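Local coordinates for putative metal binding protein RUMGNA_00854 (Ruminococcus gnavus, PDB 3U7Z), which is of unknown function but binds several calcium ions and is probably a metal-binding protein, at residues K7-T12 and D91-T96; A29-E34 and Q84-D89; E39-G44 and T55-T60. One frame throughout, in Å; residues are numbered along the deposited sequence. Where two conformers were deposited one is given.

Contact 1: K7-T12 and D91-T96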
loop_
_atom_site.group_PDB
_atom_site.type_symbol
_atom_site.label_atom_id
_atom_site.label_comp_id
_atom_site.label_asym_id
_atom_site.label_seq_id
_atom_site.Cartn_x
_atom_site.Cartn_y
_atom_site.Cartn_z
ATOM N N LYS A 7 0.031 -16.595 4.872
ATOM C CA LYS A 7 1.270 -15.829 4.855
ATOM C C LYS A 7 1.132 -14.762 5.939
ATOM O O LYS A 7 0.037 -14.233 6.145
ATOM C CB LYS A 7 1.402 -15.171 3.499
ATOM C CG LYS A 7 1.502 -16.189 2.360
ATOM C CD LYS A 7 1.503 -15.483 1.039
ATOM C CE LYS A 7 1.083 -16.382 -0.123
ATOM N NZ LYS A 7 -0.412 -16.468 -0.177
ATOM N N HIS A 8 2.239 -14.448 6.578
ATOM C CA HIS A 8 2.267 -13.441 7.634
ATOM C C HIS A 8 3.083 -12.286 7.110
ATOM O O HIS A 8 4.271 -12.422 6.854
ATOM C CB HIS A 8 2.918 -14.073 8.878
ATOM C CG HIS A 8 2.306 -15.382 9.252
ATOM N ND1 HIS A 8 1.017 -15.486 9.709
ATOM C CD2 HIS A 8 2.750 -16.650 9.083
ATOM C CE1 HIS A 8 0.709 -16.769 9.870
ATOM N NE2 HIS A 8 1.742 -17.492 9.487
ATOM N N ILE A 9 2.406 -11.156 6.980
ATOM C CA ILE A 9 3.052 -9.966 6.449
ATOM C C ILE A 9 2.782 -8.739 7.298
ATOM O O ILE A 9 1.897 -8.717 8.153
ATOM C CB ILE A 9 2.664 -9.692 4.993
ATOM C CG1 ILE A 9 1.249 -9.206 4.865
ATOM C CG2 ILE A 9 2.815 -10.954 4.166
ATOM C CD1 ILE A 9 0.942 -8.615 3.536
ATOM N N THR A 10 3.581 -7.718 7.055
ATOM C CA THR A 10 3.320 -6.413 7.675
ATOM C C THR A 10 3.221 -5.342 6.615
ATOM O O THR A 10 3.830 -5.460 5.561
ATOM C CB THR A 10 4.401 -6.003 8.673
ATOM O OG1 THR A 10 5.657 -5.883 8.066
ATOM C CG2 THR A 10 4.573 -7.054 9.715
ATOM N N VAL A 11 2.340 -4.378 6.858
ATOM C CA VAL A 11 2.191 -3.199 6.024
ATOM C C VAL A 11 2.349 -2.019 6.955
ATOM O O VAL A 11 1.585 -1.872 7.909
ATOM C CB VAL A 11 0.846 -3.162 5.354
ATOM C CG1 VAL A 11 0.709 -1.878 4.518
ATOM C CG2 VAL A 11 0.632 -4.423 4.503
ATOM N N THR A 12 3.327 -1.162 6.678
ATOM C CA THR A 12 3.532 0.050 7.452
ATOM C C THR A 12 3.125 1.245 6.620
ATOM O O THR A 12 3.508 1.352 5.461
ATOM C CB THR A 12 4.984 0.189 7.887
ATOM O OG1 THR A 12 5.368 -0.955 8.662
ATOM C CG2 THR A 12 5.211 1.426 8.716
ATOM N N ASP A 91 6.824 -11.003 4.140
ATOM C CA ASP A 91 7.008 -9.706 3.503
ATOM C C ASP A 91 6.690 -8.574 4.425
ATOM O O ASP A 91 5.763 -8.641 5.229
ATOM C CB ASP A 91 6.121 -9.532 2.265
ATOM C CG ASP A 91 6.649 -10.190 0.999
ATOM O OD1 ASP A 91 7.828 -10.584 0.933
ATOM O OD2 ASP A 91 5.856 -10.258 0.040
ATOM N N ALA A 92 7.438 -7.501 4.243
ATOM C CA ALA A 92 7.128 -6.195 4.878
ATOM C C ALA A 92 6.966 -5.182 3.740
ATOM O O ALA A 92 7.888 -5.014 2.924
ATOM C CB ALA A 92 8.269 -5.772 5.793
ATOM N N PHE A 93 5.793 -4.578 3.649
ATOM C CA PHE A 93 5.495 -3.550 2.695
ATOM C C PHE A 93 5.327 -2.255 3.400
ATOM O O PHE A 93 4.973 -2.213 4.568
ATOM C CB PHE A 93 4.213 -3.819 1.927
ATOM C CG PHE A 93 4.296 -4.987 1.014
ATOM C CD1 PHE A 93 4.747 -4.831 -0.269
ATOM C CD2 PHE A 93 3.895 -6.277 1.429
ATOM C CE1 PHE A 93 4.837 -5.896 -1.171
ATOM C CE2 PHE A 93 4.023 -7.369 0.538
ATOM C CZ PHE A 93 4.473 -7.149 -0.767
ATOM N N GLU A 94 5.592 -1.178 2.670
ATOM C CA GLU A 94 5.333 0.175 3.183
ATOM C C GLU A 94 4.469 0.915 2.160
ATOM O O GLU A 94 4.628 0.725 0.926
ATOM C CB GLU A 94 6.642 0.936 3.458
ATOM C CG GLU A 94 7.631 0.128 4.273
ATOM C CD GLU A 94 8.460 -0.931 3.491
ATOM O OE1 GLU A 94 8.855 -0.676 2.326
ATOM O OE2 GLU A 94 8.786 -2.000 4.071
ATOM N N LEU A 95 3.592 1.761 2.659
ATOM C CA LEU A 95 2.812 2.731 1.845
ATOM C C LEU A 95 3.205 4.108 2.388
ATOM O O LEU A 95 2.956 4.426 3.545
ATOM C CB LEU A 95 1.308 2.521 1.974
ATOM C CG LEU A 95 0.846 1.170 1.495
ATOM C CD1 LEU A 95 -0.568 0.856 1.913
ATOM C CD2 LEU A 95 0.990 1.008 0.055
ATOM N N THR A 96 3.856 4.926 1.560
ATOM C CA THR A 96 4.395 6.196 1.976
ATOM C C THR A 96 3.788 7.301 1.178
ATOM O O THR A 96 3.704 7.227 -0.020
ATOM C CB THR A 96 5.919 6.253 1.761
ATOM O OG1 THR A 96 6.485 5.159 2.456
ATOM C CG2 THR A 96 6.535 7.535 2.287
HETATM O O HOH W 1 5.988 -3.173 7.051
HETATM O O HOH W 2 6.883 -8.632 7.937
#
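Strands 7-12 and 92-96 run in parallel, their axes approaching to 4.5 Å at an angle of 16°, with Thr10 bridged to Ala92, Val11 to Phe93 and Thr12 to Glu94. Four backbone hydrogen bonds follow the alternation expected of parallel strands: Thr10 N gives to Asp91 O and Thr12 N to Phe93 O, while Thr10 O and Thr12 O receive Phe93 N and Leu95 N. The bond from Phe93 N to Thr10 O is nearly straight, 175° at the hydrogen. The two are neighbouring inner strands of the five-stranded mixed sheet and its parallel pair, consistent with a ubiquitin-like beta-grasp. On one face, Val11 and Phe93 join Ile9 and Leu95 in the apolar interior beneath helix 32-38; Val11 CG1 meets Leu95 CD1 at 4.0 Å, and Ile9 CD1 reaches Phe93 CD2 at 4.3 Å. On the other, Thr10 OG1 sits between its own N and carbonyl carbon (chi1 61°), alongside Ala92 CB, 3.5 Å away. One water joins this hydroxyl to Thr12 OG1 and donates to Phe93 O at 2.8 Å; a second links it to Asp91 O. Glu94, bent at chi2, turns its carboxylate to Thr72 and Gly75. Asp91 O and Phe93 O thus each accept from a strand amide and a water, and water bridges both threonine hydroxyls, while the opposite face is held by apolar packing.

Contact 2: A29-E34 and Q84-D89. With CA (calcium ion), chain G.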
loop_
_atom_site.group_PDB
_atom_site.type_symbol
_atom_site.label_atom_id
_atom_site.label_comp_id
_atom_site.label_asym_id
_atom_site.label_seq_id
_atom_site.Cartn_x
_atom_site.Cartn_y
_atom_site.Cartn_z
ATOM N N ALA A 29 -4.167 -14.360 0.740
ATOM C CA ALA A 29 -4.193 -13.536 -0.461
ATOM C C ALA A 29 -2.978 -13.745 -1.346
ATOM O O ALA A 29 -1.833 -13.974 -0.889
ATOM C CB ALA A 29 -4.289 -12.069 -0.084
ATOM N N LYS A 30 -3.241 -13.665 -2.642
ATOM C CA LYS A 30 -2.222 -13.773 -3.615
ATOM C C LYS A 30 -1.607 -12.408 -3.796
ATOM O O LYS A 30 -0.432 -12.356 -4.022
ATOM C CB LYS A 30 -2.806 -14.296 -4.950
ATOM C CG LYS A 30 -1.843 -14.331 -6.157
ATOM C CD LYS A 30 -0.714 -15.343 -6.075
ATOM C CE LYS A 30 0.027 -15.454 -7.416
ATOM N NZ LYS A 30 1.436 -15.906 -7.236
ATOM N N TYR A 31 -2.408 -11.328 -3.706
ATOM C CA TYR A 31 -1.938 -9.986 -4.075
ATOM C C TYR A 31 -2.150 -8.955 -3.004
ATOM O O TYR A 31 -3.048 -9.045 -2.210
ATOM C CB TYR A 31 -2.613 -9.500 -5.366
ATOM C CG TYR A 31 -2.251 -10.384 -6.549
ATOM C CD1 TYR A 31 -1.011 -10.287 -7.154
ATOM C CD2 TYR A 31 -3.149 -11.337 -7.048
ATOM C CE1 TYR A 31 -0.628 -11.095 -8.234
ATOM C CE2 TYR A 31 -2.788 -12.161 -8.145
ATOM C CZ TYR A 31 -1.529 -12.033 -8.715
ATOM O OH TYR A 31 -1.186 -12.827 -9.772
ATOM N N LEU A 32 -1.283 -7.945 -3.034
ATOM C CA LEU A 32 -1.253 -6.968 -1.964
ATOM C C LEU A 32 -2.534 -6.179 -1.884
ATOM O O LEU A 32 -3.009 -5.908 -0.828
ATOM C CB LEU A 32 -0.078 -5.990 -2.125
ATOM C CG LEU A 32 0.070 -4.857 -1.074
ATOM C CD1 LEU A 32 0.242 -5.457 0.324
ATOM C CD2 LEU A 32 1.220 -3.947 -1.479
ATOM N N GLY A 33 -3.132 -5.873 -3.034
ATOM C CA GLY A 33 -4.391 -5.091 -2.979
ATOM C C GLY A 33 -5.512 -5.788 -2.226
ATOM O O GLY A 33 -6.288 -5.124 -1.504
ATOM N N GLU A 34 -5.583 -7.127 -2.369
ATOM C CA GLU A 34 -6.584 -7.934 -1.683
ATOM C C GLU A 34 -6.361 -7.835 -0.165
ATOM O O GLU A 34 -7.326 -7.684 0.628
ATOM C CB GLU A 34 -6.517 -9.404 -2.181
ATOM C CG GLU A 34 -7.411 -10.366 -1.419
ATOM C CD GLU A 34 -7.245 -11.828 -1.852
ATOM O OE1 GLU A 34 -6.505 -12.112 -2.818
ATOM O OE2 GLU A 34 -7.867 -12.702 -1.197
ATOM N N GLN A 84 -1.532 -6.135 -8.488
ATOM C CA GLN A 84 -0.672 -7.033 -9.223
ATOM C C GLN A 84 0.643 -7.366 -8.471
ATOM O O GLN A 84 1.586 -7.875 -9.053
ATOM C CB GLN A 84 -0.318 -6.366 -10.562
ATOM C CG GLN A 84 -1.540 -6.182 -11.473
ATOM C CD GLN A 84 -1.339 -5.211 -12.651
ATOM O OE1 GLN A 84 -0.244 -5.095 -13.204
ATOM N NE2 GLN A 84 -2.418 -4.522 -13.052
ATOM N N THR A 85 0.705 -7.021 -7.184
ATOM C CA THR A 85 1.919 -7.172 -6.353
ATOM C C THR A 85 1.740 -8.458 -5.546
ATOM O O THR A 85 0.899 -8.531 -4.690
ATOM C CB THR A 85 2.133 -5.980 -5.438
ATOM O OG1 THR A 85 2.299 -4.774 -6.211
ATOM C CG2 THR A 85 3.368 -6.182 -4.576
ATOM N N PRO A 86 2.524 -9.484 -5.872
ATOM C CA PRO A 86 2.353 -10.725 -5.140
ATOM C C PRO A 86 2.824 -10.601 -3.707
ATOM O O PRO A 86 3.795 -9.869 -3.428
ATOM C CB PRO A 86 3.257 -11.708 -5.867
ATOM C CG PRO A 86 3.599 -11.131 -7.116
ATOM C CD PRO A 86 3.474 -9.628 -6.971
ATOM N N VAL A 87 2.127 -11.301 -2.840
ATOM C CA VAL A 87 2.465 -11.340 -1.409
ATOM C C VAL A 87 3.209 -12.644 -1.096
ATOM O O VAL A 87 2.808 -13.716 -1.560
ATOM C CB VAL A 87 1.149 -11.193 -0.625
ATOM C CG1 VAL A 87 1.221 -11.632 0.849
ATOM C CG2 VAL A 87 0.683 -9.730 -0.750
ATOM N N SER A 88 4.288 -12.558 -0.318
ATOM C CA SER A 88 5.048 -13.720 0.173
ATOM C C SER A 88 5.062 -13.715 1.669
ATOM O O SER A 88 5.042 -12.655 2.304
ATOM C CB SER A 88 6.484 -13.635 -0.329
ATOM O OG SER A 88 6.546 -13.640 -1.739
ATOM N N ASP A 89 5.129 -14.919 2.237
ATOM C CA ASP A 89 5.263 -15.046 3.673
ATOM C C ASP A 89 6.480 -14.257 4.134
ATOM O O ASP A 89 7.573 -14.376 3.587
ATOM C CB ASP A 89 5.336 -16.519 4.088
ATOM C CG ASP A 89 5.318 -16.708 5.570
ATOM O OD1 ASP A 89 4.638 -15.976 6.305
ATOM O OD2 ASP A 89 5.993 -17.685 6.019
HETATM CA CA CA G . 6.941 -19.707 5.911
#
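Tyr31 and Pro86 face each other in a single backbone bridge, their CA atoms 4.5 Å apart, where the loop before strand 92-99 passes the start of helix 32-38. The packed side lies inward. Leu32 N donates to Thr85 O at 2.8 Å, and Val87 N to Lys30 O at 3.0 Å, the latter donor tilted 34° from the carbonyl plane. Val87 CG2, anti to its carbonyl carbon, is pressed against Leu32 N at 3.5 Å, and Leu32 CB also meets Thr85 CB at 4.0 Å. Phe93 and Ile9 continue this apolar layer into the main sheet. The outer side is exposed to solvent at Pro86, and loose there, Tyr31 CE1 coming only to 4.4 Å from Pro86 CG. The Tyr31 ring turns an edge to Thr85 O and touches closely at CD1, 3.6 Å from Gln84 C; Lys30 CG lies above one face, displaced toward the rim. A glycine in place of Tyr31 would probably uncover the backbone of Gln84 and Thr85 and deprive Lys30 CG of the ring beside it. Past the packed part, Asp89 OD2 binds a calcium ion at 2.2 Å. With Tyr31 at the N-cap, a loop carbonyl, Thr85 O, takes up the Leu32 amide at the helix start, next to the Leu32-Val87 packing.

Contact 3: E39-G44 and T55-T60. With CA (calcium ion), chain D; CA (calcium ion), chain C; CA (calcium ion), chain F; EDO (1,2-ethanediol), chain K.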
loop_
_atom_site.group_PDB
_atom_site.type_symbol
_atom_site.label_atom_id
_atom_site.label_comp_id
_atom_site.label_asym_id
_atom_site.label_seq_id
_atom_site.Cartn_x
_atom_site.Cartn_y
_atom_site.Cartn_z
ATOM N N GLU A 39 -9.403 -5.147 5.071
ATOM C CA GLU A 39 -9.756 -4.335 6.214
ATOM C C GLU A 39 -10.116 -2.908 5.801
ATOM O O GLU A 39 -10.145 -2.017 6.637
ATOM C CB GLU A 39 -8.563 -4.291 7.191
ATOM C CG GLU A 39 -8.178 -5.630 7.804
ATOM C CD GLU A 39 -9.205 -6.119 8.816
ATOM O OE1 GLU A 39 -9.845 -5.276 9.478
ATOM O OE2 GLU A 39 -9.370 -7.350 8.946
ATOM N N ASN A 40 -10.363 -2.690 4.503
ATOM C CA ASN A 40 -10.575 -1.357 3.997
ATOM C C ASN A 40 -9.482 -0.360 4.444
ATOM O O ASN A 40 -9.766 0.759 4.826
ATOM C CB ASN A 40 -11.993 -0.863 4.280
ATOM C CG ASN A 40 -12.370 0.301 3.427
ATOM O OD1 ASN A 40 -11.717 0.595 2.441
ATOM N ND2 ASN A 40 -13.401 0.974 3.791
ATOM N N LEU A 41 -8.238 -0.768 4.317
ATOM C CA LEU A 41 -7.106 0.104 4.726
ATOM C C LEU A 41 -6.765 1.159 3.678
ATOM O O LEU A 41 -6.091 2.104 3.982
ATOM C CB LEU A 41 -5.879 -0.744 5.033
ATOM C CG LEU A 41 -4.608 -0.057 5.566
ATOM C CD1 LEU A 41 -4.907 0.641 6.907
ATOM C CD2 LEU A 41 -3.494 -1.081 5.680
ATOM N N VAL A 42 -7.218 0.955 2.453
ATOM C CA VAL A 42 -6.987 1.870 1.366
ATOM C C VAL A 42 -8.258 2.113 0.579
ATOM O O VAL A 42 -9.230 1.332 0.672
ATOM C CB VAL A 42 -5.944 1.322 0.379
ATOM C CG1 VAL A 42 -4.579 0.989 1.081
ATOM C CG2 VAL A 42 -6.440 0.137 -0.401
ATOM N N ASP A 43 -8.279 3.213 -0.145
ATOM C CA ASP A 43 -9.255 3.429 -1.226
ATOM C C ASP A 43 -8.459 3.692 -2.482
ATOM O O ASP A 43 -7.463 4.431 -2.468
ATOM C CB ASP A 43 -10.188 4.600 -0.946
ATOM C CG ASP A 43 -11.429 4.256 -0.200
ATOM O OD1 ASP A 43 -11.687 3.121 0.200
ATOM O OD2 ASP A 43 -12.209 5.229 -0.016
ATOM N N GLY A 44 -8.906 3.063 -3.574
ATOM C CA GLY A 44 -8.316 3.283 -4.831
ATOM C C GLY A 44 -9.274 3.206 -5.955
ATOM O O GLY A 44 -10.377 2.724 -5.808
ATOM N N THR A 55 -6.165 7.015 -0.940
ATOM C CA THR A 55 -6.318 7.135 0.500
ATOM C C THR A 55 -5.763 5.901 1.152
ATOM O O THR A 55 -6.057 4.783 0.718
ATOM C CB THR A 55 -7.793 7.296 0.910
ATOM O OG1 THR A 55 -8.334 8.425 0.251
ATOM C CG2 THR A 55 -8.006 7.435 2.431
ATOM N N VAL A 56 -4.939 6.106 2.193
ATOM C CA VAL A 56 -4.432 5.010 2.987
ATOM C C VAL A 56 -4.588 5.364 4.462
ATOM O O VAL A 56 -4.180 6.433 4.887
ATOM C CB VAL A 56 -2.915 4.740 2.708
ATOM C CG1 VAL A 56 -2.447 3.549 3.489
ATOM C CG2 VAL A 56 -2.703 4.493 1.206
ATOM N N ASP A 57 -5.240 4.487 5.222
ATOM C CA ASP A 57 -5.357 4.662 6.660
ATOM C C ASP A 57 -5.888 6.045 6.959
ATOM O O ASP A 57 -5.329 6.735 7.780
ATOM C CB ASP A 57 -4.038 4.352 7.379
ATOM C CG ASP A 57 -4.131 4.354 8.878
ATOM O OD1 ASP A 57 -5.173 3.937 9.454
ATOM O OD2 ASP A 57 -3.103 4.749 9.513
ATOM N N GLU A 58 -6.970 6.430 6.281
ATOM C CA GLU A 58 -7.673 7.694 6.485
ATOM C C GLU A 58 -6.906 8.946 6.163
ATOM O O GLU A 58 -7.287 10.011 6.599
ATOM C CB GLU A 58 -8.265 7.764 7.890
ATOM C CG GLU A 58 -9.167 6.606 8.197
ATOM C CD GLU A 58 -9.797 6.734 9.560
ATOM O OE1 GLU A 58 -9.123 7.204 10.519
ATOM O OE2 GLU A 58 -10.967 6.316 9.695
ATOM N N GLU A 59 -5.895 8.831 5.323
ATOM C CA GLU A 59 -5.209 9.983 4.797
ATOM C C GLU A 59 -5.214 9.976 3.274
ATOM O O GLU A 59 -4.768 9.034 2.615
ATOM C CB GLU A 59 -3.736 10.060 5.289
ATOM C CG GLU A 59 -3.047 11.300 4.754
ATOM C CD GLU A 59 -1.679 11.586 5.313
ATOM O OE1 GLU A 59 -1.009 10.643 5.681
ATOM O OE2 GLU A 59 -1.231 12.767 5.359
ATOM N N THR A 60 -5.756 11.048 2.723
ATOM C CA THR A 60 -5.957 11.193 1.302
ATOM C C THR A 60 -4.851 12.082 0.753
ATOM O O THR A 60 -4.609 13.196 1.265
ATOM C CB THR A 60 -7.349 11.828 0.996
ATOM O OG1 THR A 60 -8.367 10.931 1.473
ATOM C CG2 THR A 60 -7.552 12.040 -0.527
HETATM CA CA CA D . -11.460 0.730 0.109
HETATM CA CA CA C . -14.199 3.772 0.090
HETATM CA CA CA F . -6.863 3.497 10.724
HETATM C C1 EDO K . -10.337 3.551 3.223
HETATM O O1 EDO K . -11.402 4.485 3.470
HETATM C C2 EDO K . -8.974 4.120 3.603
HETATM O O2 EDO K . -8.717 4.671 4.912
HETATM O O HOH W 3 -6.849 6.138 10.686
HETATM O O HOH W 4 -15.138 3.566 2.366
HETATM O O HOH W 5 -15.112 5.997 -0.122
HETATM O O HOH W 6 -7.412 1.232 9.878
#
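Leu41 lays its CD1 methyl against Asp57 CB at 3.8 Å, the two side chains crossing at a slant beside Phe23 of strand 20-27. With CG anti to its backbone N (chi1 -176°), Leu41 extends toward the turn although its CB does not point there. The backbones of the same two residues are joined by Asp57 N donating to Leu41 O at 2.8 Å. Val42 and Val56 form the next, non-hydrogen-bonded pair; their side chains lie side by side, with Val42 CG1 4.0 Å from Val56 CG2, and both rest on Leu95. Asp43 and Thr55 complete the ladder as a hydrogen-bonded pair: Asp43 N donates to Thr55 O at 2.9 Å, while the return bond from Thr55 N to Asp43 O is longer, at 3.3 Å. On their face of the sheet, Asp43 CB meets Thr55 CB, and the Asp43 carboxylate reaches two calcium ions. Its OD1 is shared between them, and OD2 adds a second bond to one, which two waters also bind. The other ion is held at 2.4 Å by Val42 O, with Asn40 and Glu37 completing its protein ligands. Asp57 OD1 binds a third calcium at 2.2 Å, while its OD2 is held by His15. The arrangement is a small antiparallel sheet in which hairpin 42-45/52-56 continues through the type I' turn Val56-Glu59 to strand 59-60, with a calcium site where a Schellman-capped helix passes into the first strand.

From the N terminus, strand 7-14 comes first, and its partner in contact 1 arrives only near the C terminus, so contact 1 closes the long loop that encloses the other two. Contact 2 lies inside it, joining the start of helix 32-38 to the loop that leads into strand 92-99. Contact 3 is nested again within contact 2 and closes the short hairpin after the helix; none of the loops cross. Contacts 1 and 2 touch where His8 N probably bonds to Asp89 OD1, and Lys7 NZ to Ala29 O. Contacts 1 and 3 meet where the small three-stranded sheet packs on the main sheet. Contacts 2 and 3 stay about 5 Å apart at their nearest atoms, connected by the helix.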